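Local coordinates for ABC transporter periplasmic substrate-binding protein (Desulfovibrio alaskensis, PDB 5MY5), which probably captures tungstate in the periplasm with high selectivity and hands it to an ABC transporter for import into the cell, at residues G195-I198 and K199-S203; P252-Q255 and K256-D260. The protein carries 2 engineered substitutions. All blocks are in the same frame, centred on the assembly; numbering follows the deposited sequence.

Interaction 1: residues G195-I198 and K199-S203; sequences GTYI and KYEAS
E201 lies one helical turn beyond Y197 and runs past its ring, an i to i+4 contact on the alpha-helix 194-203 of a periplasmic-binding-protein fold. At the start of the E201 side chain, CB sits over one face of the Y197 ring, 4.0 Å from CE2. CG is anti to the backbone N (chi1 177°) and the chain stays extended, which carries CD past the same ring carbon, with the carboxylate plane turned 48° from the ring. At the tip the two oxygens part. OE2 accepts from a water that also donates to Y197 OH, bridging the two side chains. OE1 accepts from a second water, which gives its other proton to I198 O, and forms a salt bridge with K266; Y197 OH is also hydrogen-bonded to L210 O. The carboxylate is thus held by one lysine and two waters, which would probably favour its charged form. In the backbone, E201 N donates to Y197 O at 2.8 Å, and I198 O receives A202 N (3.1 Å) besides its water. The Y197 and Y200 rings meet obliquely, planes 54° apart, and both pack against P208. In that meeting Y197 CE1 comes to the edge of the Y200 ring, in its plane, 3.7 Å from Y200 CD2.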
loop_
_atom_site.group_PDB
_atom_site.type_symbol
_atom_site.label_atom_id
_atom_site.label_comp_id
_atom_site.label_asym_id
_atom_site.label_seq_id
_atom_site.Cartn_x
_atom_site.Cartn_y
_atom_site.Cartn_z
ATOM N N GLY A 195 -6.144 -5.291 -2.045
ATOM C CA GLY A 195 -5.791 -6.064 -3.241
ATOM C C GLY A 195 -5.726 -7.553 -2.964
ATOM O O GLY A 195 -6.296 -8.387 -3.642
ATOM N N THR A 196 -4.980 -7.945 -1.899
ATOM C CA THR A 196 -4.861 -9.339 -1.555
ATOM C C THR A 196 -6.252 -9.900 -1.142
ATOM O O THR A 196 -6.528 -11.038 -1.523
ATOM C CB THR A 196 -3.850 -9.574 -0.424
ATOM O OG1 THR A 196 -2.549 -9.031 -0.797
ATOM C CG2 THR A 196 -3.673 -11.002 -0.166
ATOM N N TYR A 197 -7.058 -9.116 -0.409
ATOM C CA TYR A 197 -8.414 -9.541 -0.140
ATOM C C TYR A 197 -9.219 -9.879 -1.444
ATOM O O TYR A 197 -9.838 -10.951 -1.516
ATOM C CB TYR A 197 -9.214 -8.606 0.722
ATOM C CG TYR A 197 -10.529 -9.231 1.050
ATOM C CD1 TYR A 197 -10.572 -10.283 1.943
ATOM C CD2 TYR A 197 -11.738 -8.777 0.455
ATOM C CE1 TYR A 197 -11.805 -10.898 2.221
ATOM C CE2 TYR A 197 -12.928 -9.418 0.681
ATOM C CZ TYR A 197 -12.952 -10.445 1.551
ATOM O OH TYR A 197 -14.148 -10.994 1.857
ATOM N N ILE A 198 -9.201 -8.930 -2.359
ATOM C CA ILE A 198 -9.878 -9.145 -3.656
ATOM C C ILE A 198 -9.419 -10.493 -4.288
ATOM O O ILE A 198 -10.254 -11.315 -4.784
ATOM C CB ILE A 198 -9.670 -7.920 -4.557
ATOM C CG1 ILE A 198 -10.444 -6.720 -4.076
ATOM C CG2 ILE A 198 -10.000 -8.326 -6.027
ATOM C CD1 ILE A 198 -9.961 -5.451 -4.695
ATOM N N LYS A 199 -8.116 -10.784 -4.332
ATOM C CA LYS A 199 -7.636 -12.027 -4.940
ATOM C C LYS A 199 -8.094 -13.226 -4.136
ATOM O O LYS A 199 -8.511 -14.266 -4.706
ATOM C CB LYS A 199 -6.078 -11.999 -5.091
ATOM C CG LYS A 199 -5.637 -10.942 -6.123
ATOM C CD LYS A 199 -4.122 -10.782 -6.274
ATOM C CE LYS A 199 -3.814 -9.809 -7.443
ATOM N NZ LYS A 199 -2.421 -9.184 -7.441
ATOM N N TYR A 200 -8.012 -13.132 -2.816
ATOM C CA TYR A 200 -8.468 -14.230 -1.959
ATOM C C TYR A 200 -10.041 -14.511 -2.118
ATOM O O TYR A 200 -10.474 -15.654 -2.223
ATOM C CB TYR A 200 -8.179 -13.818 -0.475
ATOM C CG TYR A 200 -8.939 -14.584 0.576
ATOM C CD1 TYR A 200 -8.593 -15.896 0.827
ATOM C CD2 TYR A 200 -9.980 -13.998 1.343
ATOM C CE1 TYR A 200 -9.302 -16.678 1.730
ATOM C CE2 TYR A 200 -10.626 -14.735 2.303
ATOM C CZ TYR A 200 -10.276 -16.045 2.494
ATOM O OH TYR A 200 -11.074 -16.641 3.476
ATOM N N GLU A 201 -10.835 -13.459 -2.130
ATOM C CA GLU A 201 -12.284 -13.533 -2.278
ATOM C C GLU A 201 -12.605 -14.244 -3.649
ATOM O O GLU A 201 -13.459 -15.144 -3.695
ATOM C CB GLU A 201 -12.795 -12.106 -2.327
ATOM C CG GLU A 201 -14.296 -11.984 -2.560
ATOM C CD GLU A 201 -14.762 -10.564 -2.739
ATOM O OE1 GLU A 201 -14.146 -9.732 -3.416
ATOM O OE2 GLU A 201 -15.774 -10.201 -2.131
ATOM N N ALA A 202 -11.873 -13.906 -4.688
ATOM C CA ALA A 202 -12.031 -14.582 -6.018
ATOM C C ALA A 202 -11.607 -16.046 -6.039
ATOM O O ALA A 202 -12.267 -16.862 -6.638
ATOM C CB ALA A 202 -11.317 -13.760 -7.112
ATOM N N SER A 203 -10.543 -16.400 -5.338
ATOM C CA SER A 203 -10.191 -17.784 -5.111
ATOM C C SER A 203 -11.207 -18.633 -4.408
ATOM O O SER A 203 -11.098 -19.868 -4.526
ATOM C CB SER A 203 -8.818 -17.905 -4.424
ATOM O OG SER A 203 -8.925 -17.734 -3.050
HETATM O O HOH W 1 -16.380 -11.348 0.267
HETATM O O HOH W 2 -12.837 -10.650 -5.713
#

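Interaction 2: residues P252-Q255 and K256-D260; sequences PATQ and KTIGD
T257 sits one turn after A253 and T254 on the helix 252-260, and a water joins its hydroxyl to that of T254. This water is 2.9 Å from T254 OG1 and 3.2 Å from T257 OG1. T257 OG1 lies beside its own backbone N (chi1 -61°), a torsion that turns it back along the helix to within 3.2 Å of A253 O, although its single proton has another acceptor in range and the choice stays open. A253 O is in any case satisfied by T257 N. T254 OG1 has a further partner in the hydroxyl of S251, just before the helix. The other main-chain acceptors of this first turn are likewise filled from four residues on: P252 O takes K256 N, T254 O takes I258 N at 2.8 Å, and Q255 O takes G259 N at 2.9 Å. I258 CG1 packs 3.4 Å from T254 O, the same carbonyl oxygen that accepts the I258 amide. Q255 bends at chi2 (-81°), and its amide is satisfied outside the helix: NE2 donates to M249 O and L102 O, while OE1 accepts from A273 N. Alongside, pointing the same way, I258 brings CD1 to 4.1 Å from Q255 NE2 and reaches F269 on strand 266-271. The arrangement is that of an amphipathic alpha-helix near the C terminus of a periplasmic-binding-protein fold, its polar glutamine linking it to the final residues of the chain.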
loop_
_atom_site.group_PDB
_atom_site.type_symbol
_atom_site.label_atom_id
_atom_site.label_comp_id
_atom_site.label_asym_id
_atom_site.label_seq_id
_atom_site.Cartn_x
_atom_site.Cartn_y
_atom_site.Cartn_z
ATOM N N PRO A 252 -5.695 15.501 -14.794
ATOM C CA PRO A 252 -7.038 14.916 -14.656
ATOM C C PRO A 252 -7.320 13.614 -15.392
ATOM O O PRO A 252 -8.027 12.731 -14.882
ATOM C CB PRO A 252 -7.927 16.041 -15.227
ATOM C CG PRO A 252 -7.167 17.288 -14.895
ATOM C CD PRO A 252 -5.699 16.953 -15.023
ATOM N N ALA A 253 -6.854 13.467 -16.625
ATOM C CA ALA A 253 -7.186 12.291 -17.413
ATOM C C ALA A 253 -6.498 11.071 -16.773
ATOM O O ALA A 253 -7.083 10.028 -16.715
ATOM C CB ALA A 253 -6.768 12.444 -18.880
ATOM N N THR A 254 -5.211 11.197 -16.349
ATOM C CA THR A 254 -4.562 10.005 -15.777
ATOM C C THR A 254 -5.111 9.724 -14.377
ATOM O O THR A 254 -5.270 8.585 -14.024
ATOM C CB THR A 254 -3.037 10.148 -15.744
ATOM O OG1 THR A 254 -2.555 10.437 -17.100
ATOM C CG2 THR A 254 -2.366 8.908 -15.228
ATOM N N GLN A 255 -5.440 10.740 -13.595
ATOM C CA GLN A 255 -6.194 10.562 -12.336
ATOM C C GLN A 255 -7.442 9.728 -12.527
ATOM O O GLN A 255 -7.698 8.770 -11.828
ATOM C CB GLN A 255 -6.432 11.889 -11.681
ATOM C CG GLN A 255 -5.173 12.615 -11.186
ATOM C CD GLN A 255 -4.734 12.091 -9.866
ATOM O OE1 GLN A 255 -5.426 12.358 -8.876
ATOM N NE2 GLN A 255 -3.579 11.357 -9.828
ATOM N N LYS A 256 -8.202 10.066 -13.573
ATOM C CA LYS A 256 -9.391 9.323 -13.872
ATOM C C LYS A 256 -9.025 7.893 -14.210
ATOM O O LYS A 256 -9.682 6.983 -13.745
ATOM C CB LYS A 256 -10.200 10.023 -15.015
ATOM C CG LYS A 256 -11.478 9.313 -15.395
ATOM C CD LYS A 256 -12.277 10.094 -16.436
ATOM C CE LYS A 256 -13.659 9.436 -16.521
ATOM N NZ LYS A 256 -14.395 9.719 -17.792
ATOM N N THR A 257 -7.985 7.650 -15.008
ATOM C CA THR A 257 -7.525 6.333 -15.380
ATOM C C THR A 257 -7.146 5.530 -14.098
ATOM O O THR A 257 -7.424 4.293 -14.010
ATOM C CB THR A 257 -6.294 6.328 -16.319
ATOM O OG1 THR A 257 -6.605 7.014 -17.591
ATOM C CG2 THR A 257 -5.813 4.945 -16.655
ATOM N N ILE A 258 -6.452 6.200 -13.165
ATOM C CA ILE A 258 -6.064 5.484 -11.924
ATOM C C ILE A 258 -7.344 5.112 -11.159
ATOM O O ILE A 258 -7.488 3.934 -10.695
ATOM C CB ILE A 258 -5.180 6.396 -11.121
ATOM C CG1 ILE A 258 -3.806 6.513 -11.823
ATOM C CG2 ILE A 258 -5.018 5.897 -9.663
ATOM C CD1 ILE A 258 -2.950 7.565 -11.224
ATOM N N GLY A 259 -8.281 6.013 -11.049
ATOM C CA GLY A 259 -9.557 5.767 -10.329
ATOM C C GLY A 259 -10.405 4.680 -10.983
ATOM O O GLY A 259 -11.111 3.821 -10.294
ATOM N N ASP A 260 -10.326 4.607 -12.307
ATOM C CA ASP A 260 -10.998 3.513 -13.038
ATOM C C ASP A 260 -10.297 2.163 -13.139
ATOM O O ASP A 260 -10.879 1.197 -13.612
ATOM C CB ASP A 260 -11.278 4.040 -14.452
ATOM C CG ASP A 260 -12.382 5.072 -14.471
ATOM O OD1 ASP A 260 -13.078 5.215 -13.484
ATOM O OD2 ASP A 260 -12.495 5.780 -15.489
HETATM O O HOH W 3 -4.017 8.613 -18.733
#

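Overall arrangement
Both contacts are local, each within a single helix, so neither closes a long loop and they neither nest nor cross. Interaction 1 comes first along the chain: helix 194-203 directly follows strand 189-193 and packs against helix 176-186 and strand 210-214. Strands 210-214 and 221-228 and helix 239-250 then lead to interaction 2 on helix 252-260, which lies against helix 41-53 and strand 266-271. The centres of interactions 1 and 2 are about 23 Å apart, and the nearest atoms of interactions 1 and 2 about 11 Å, without touching. The C-terminal segment links them indirectly: L263, M264 and K266 meet the first helix, whereas F269, P271 and A273 meet the second.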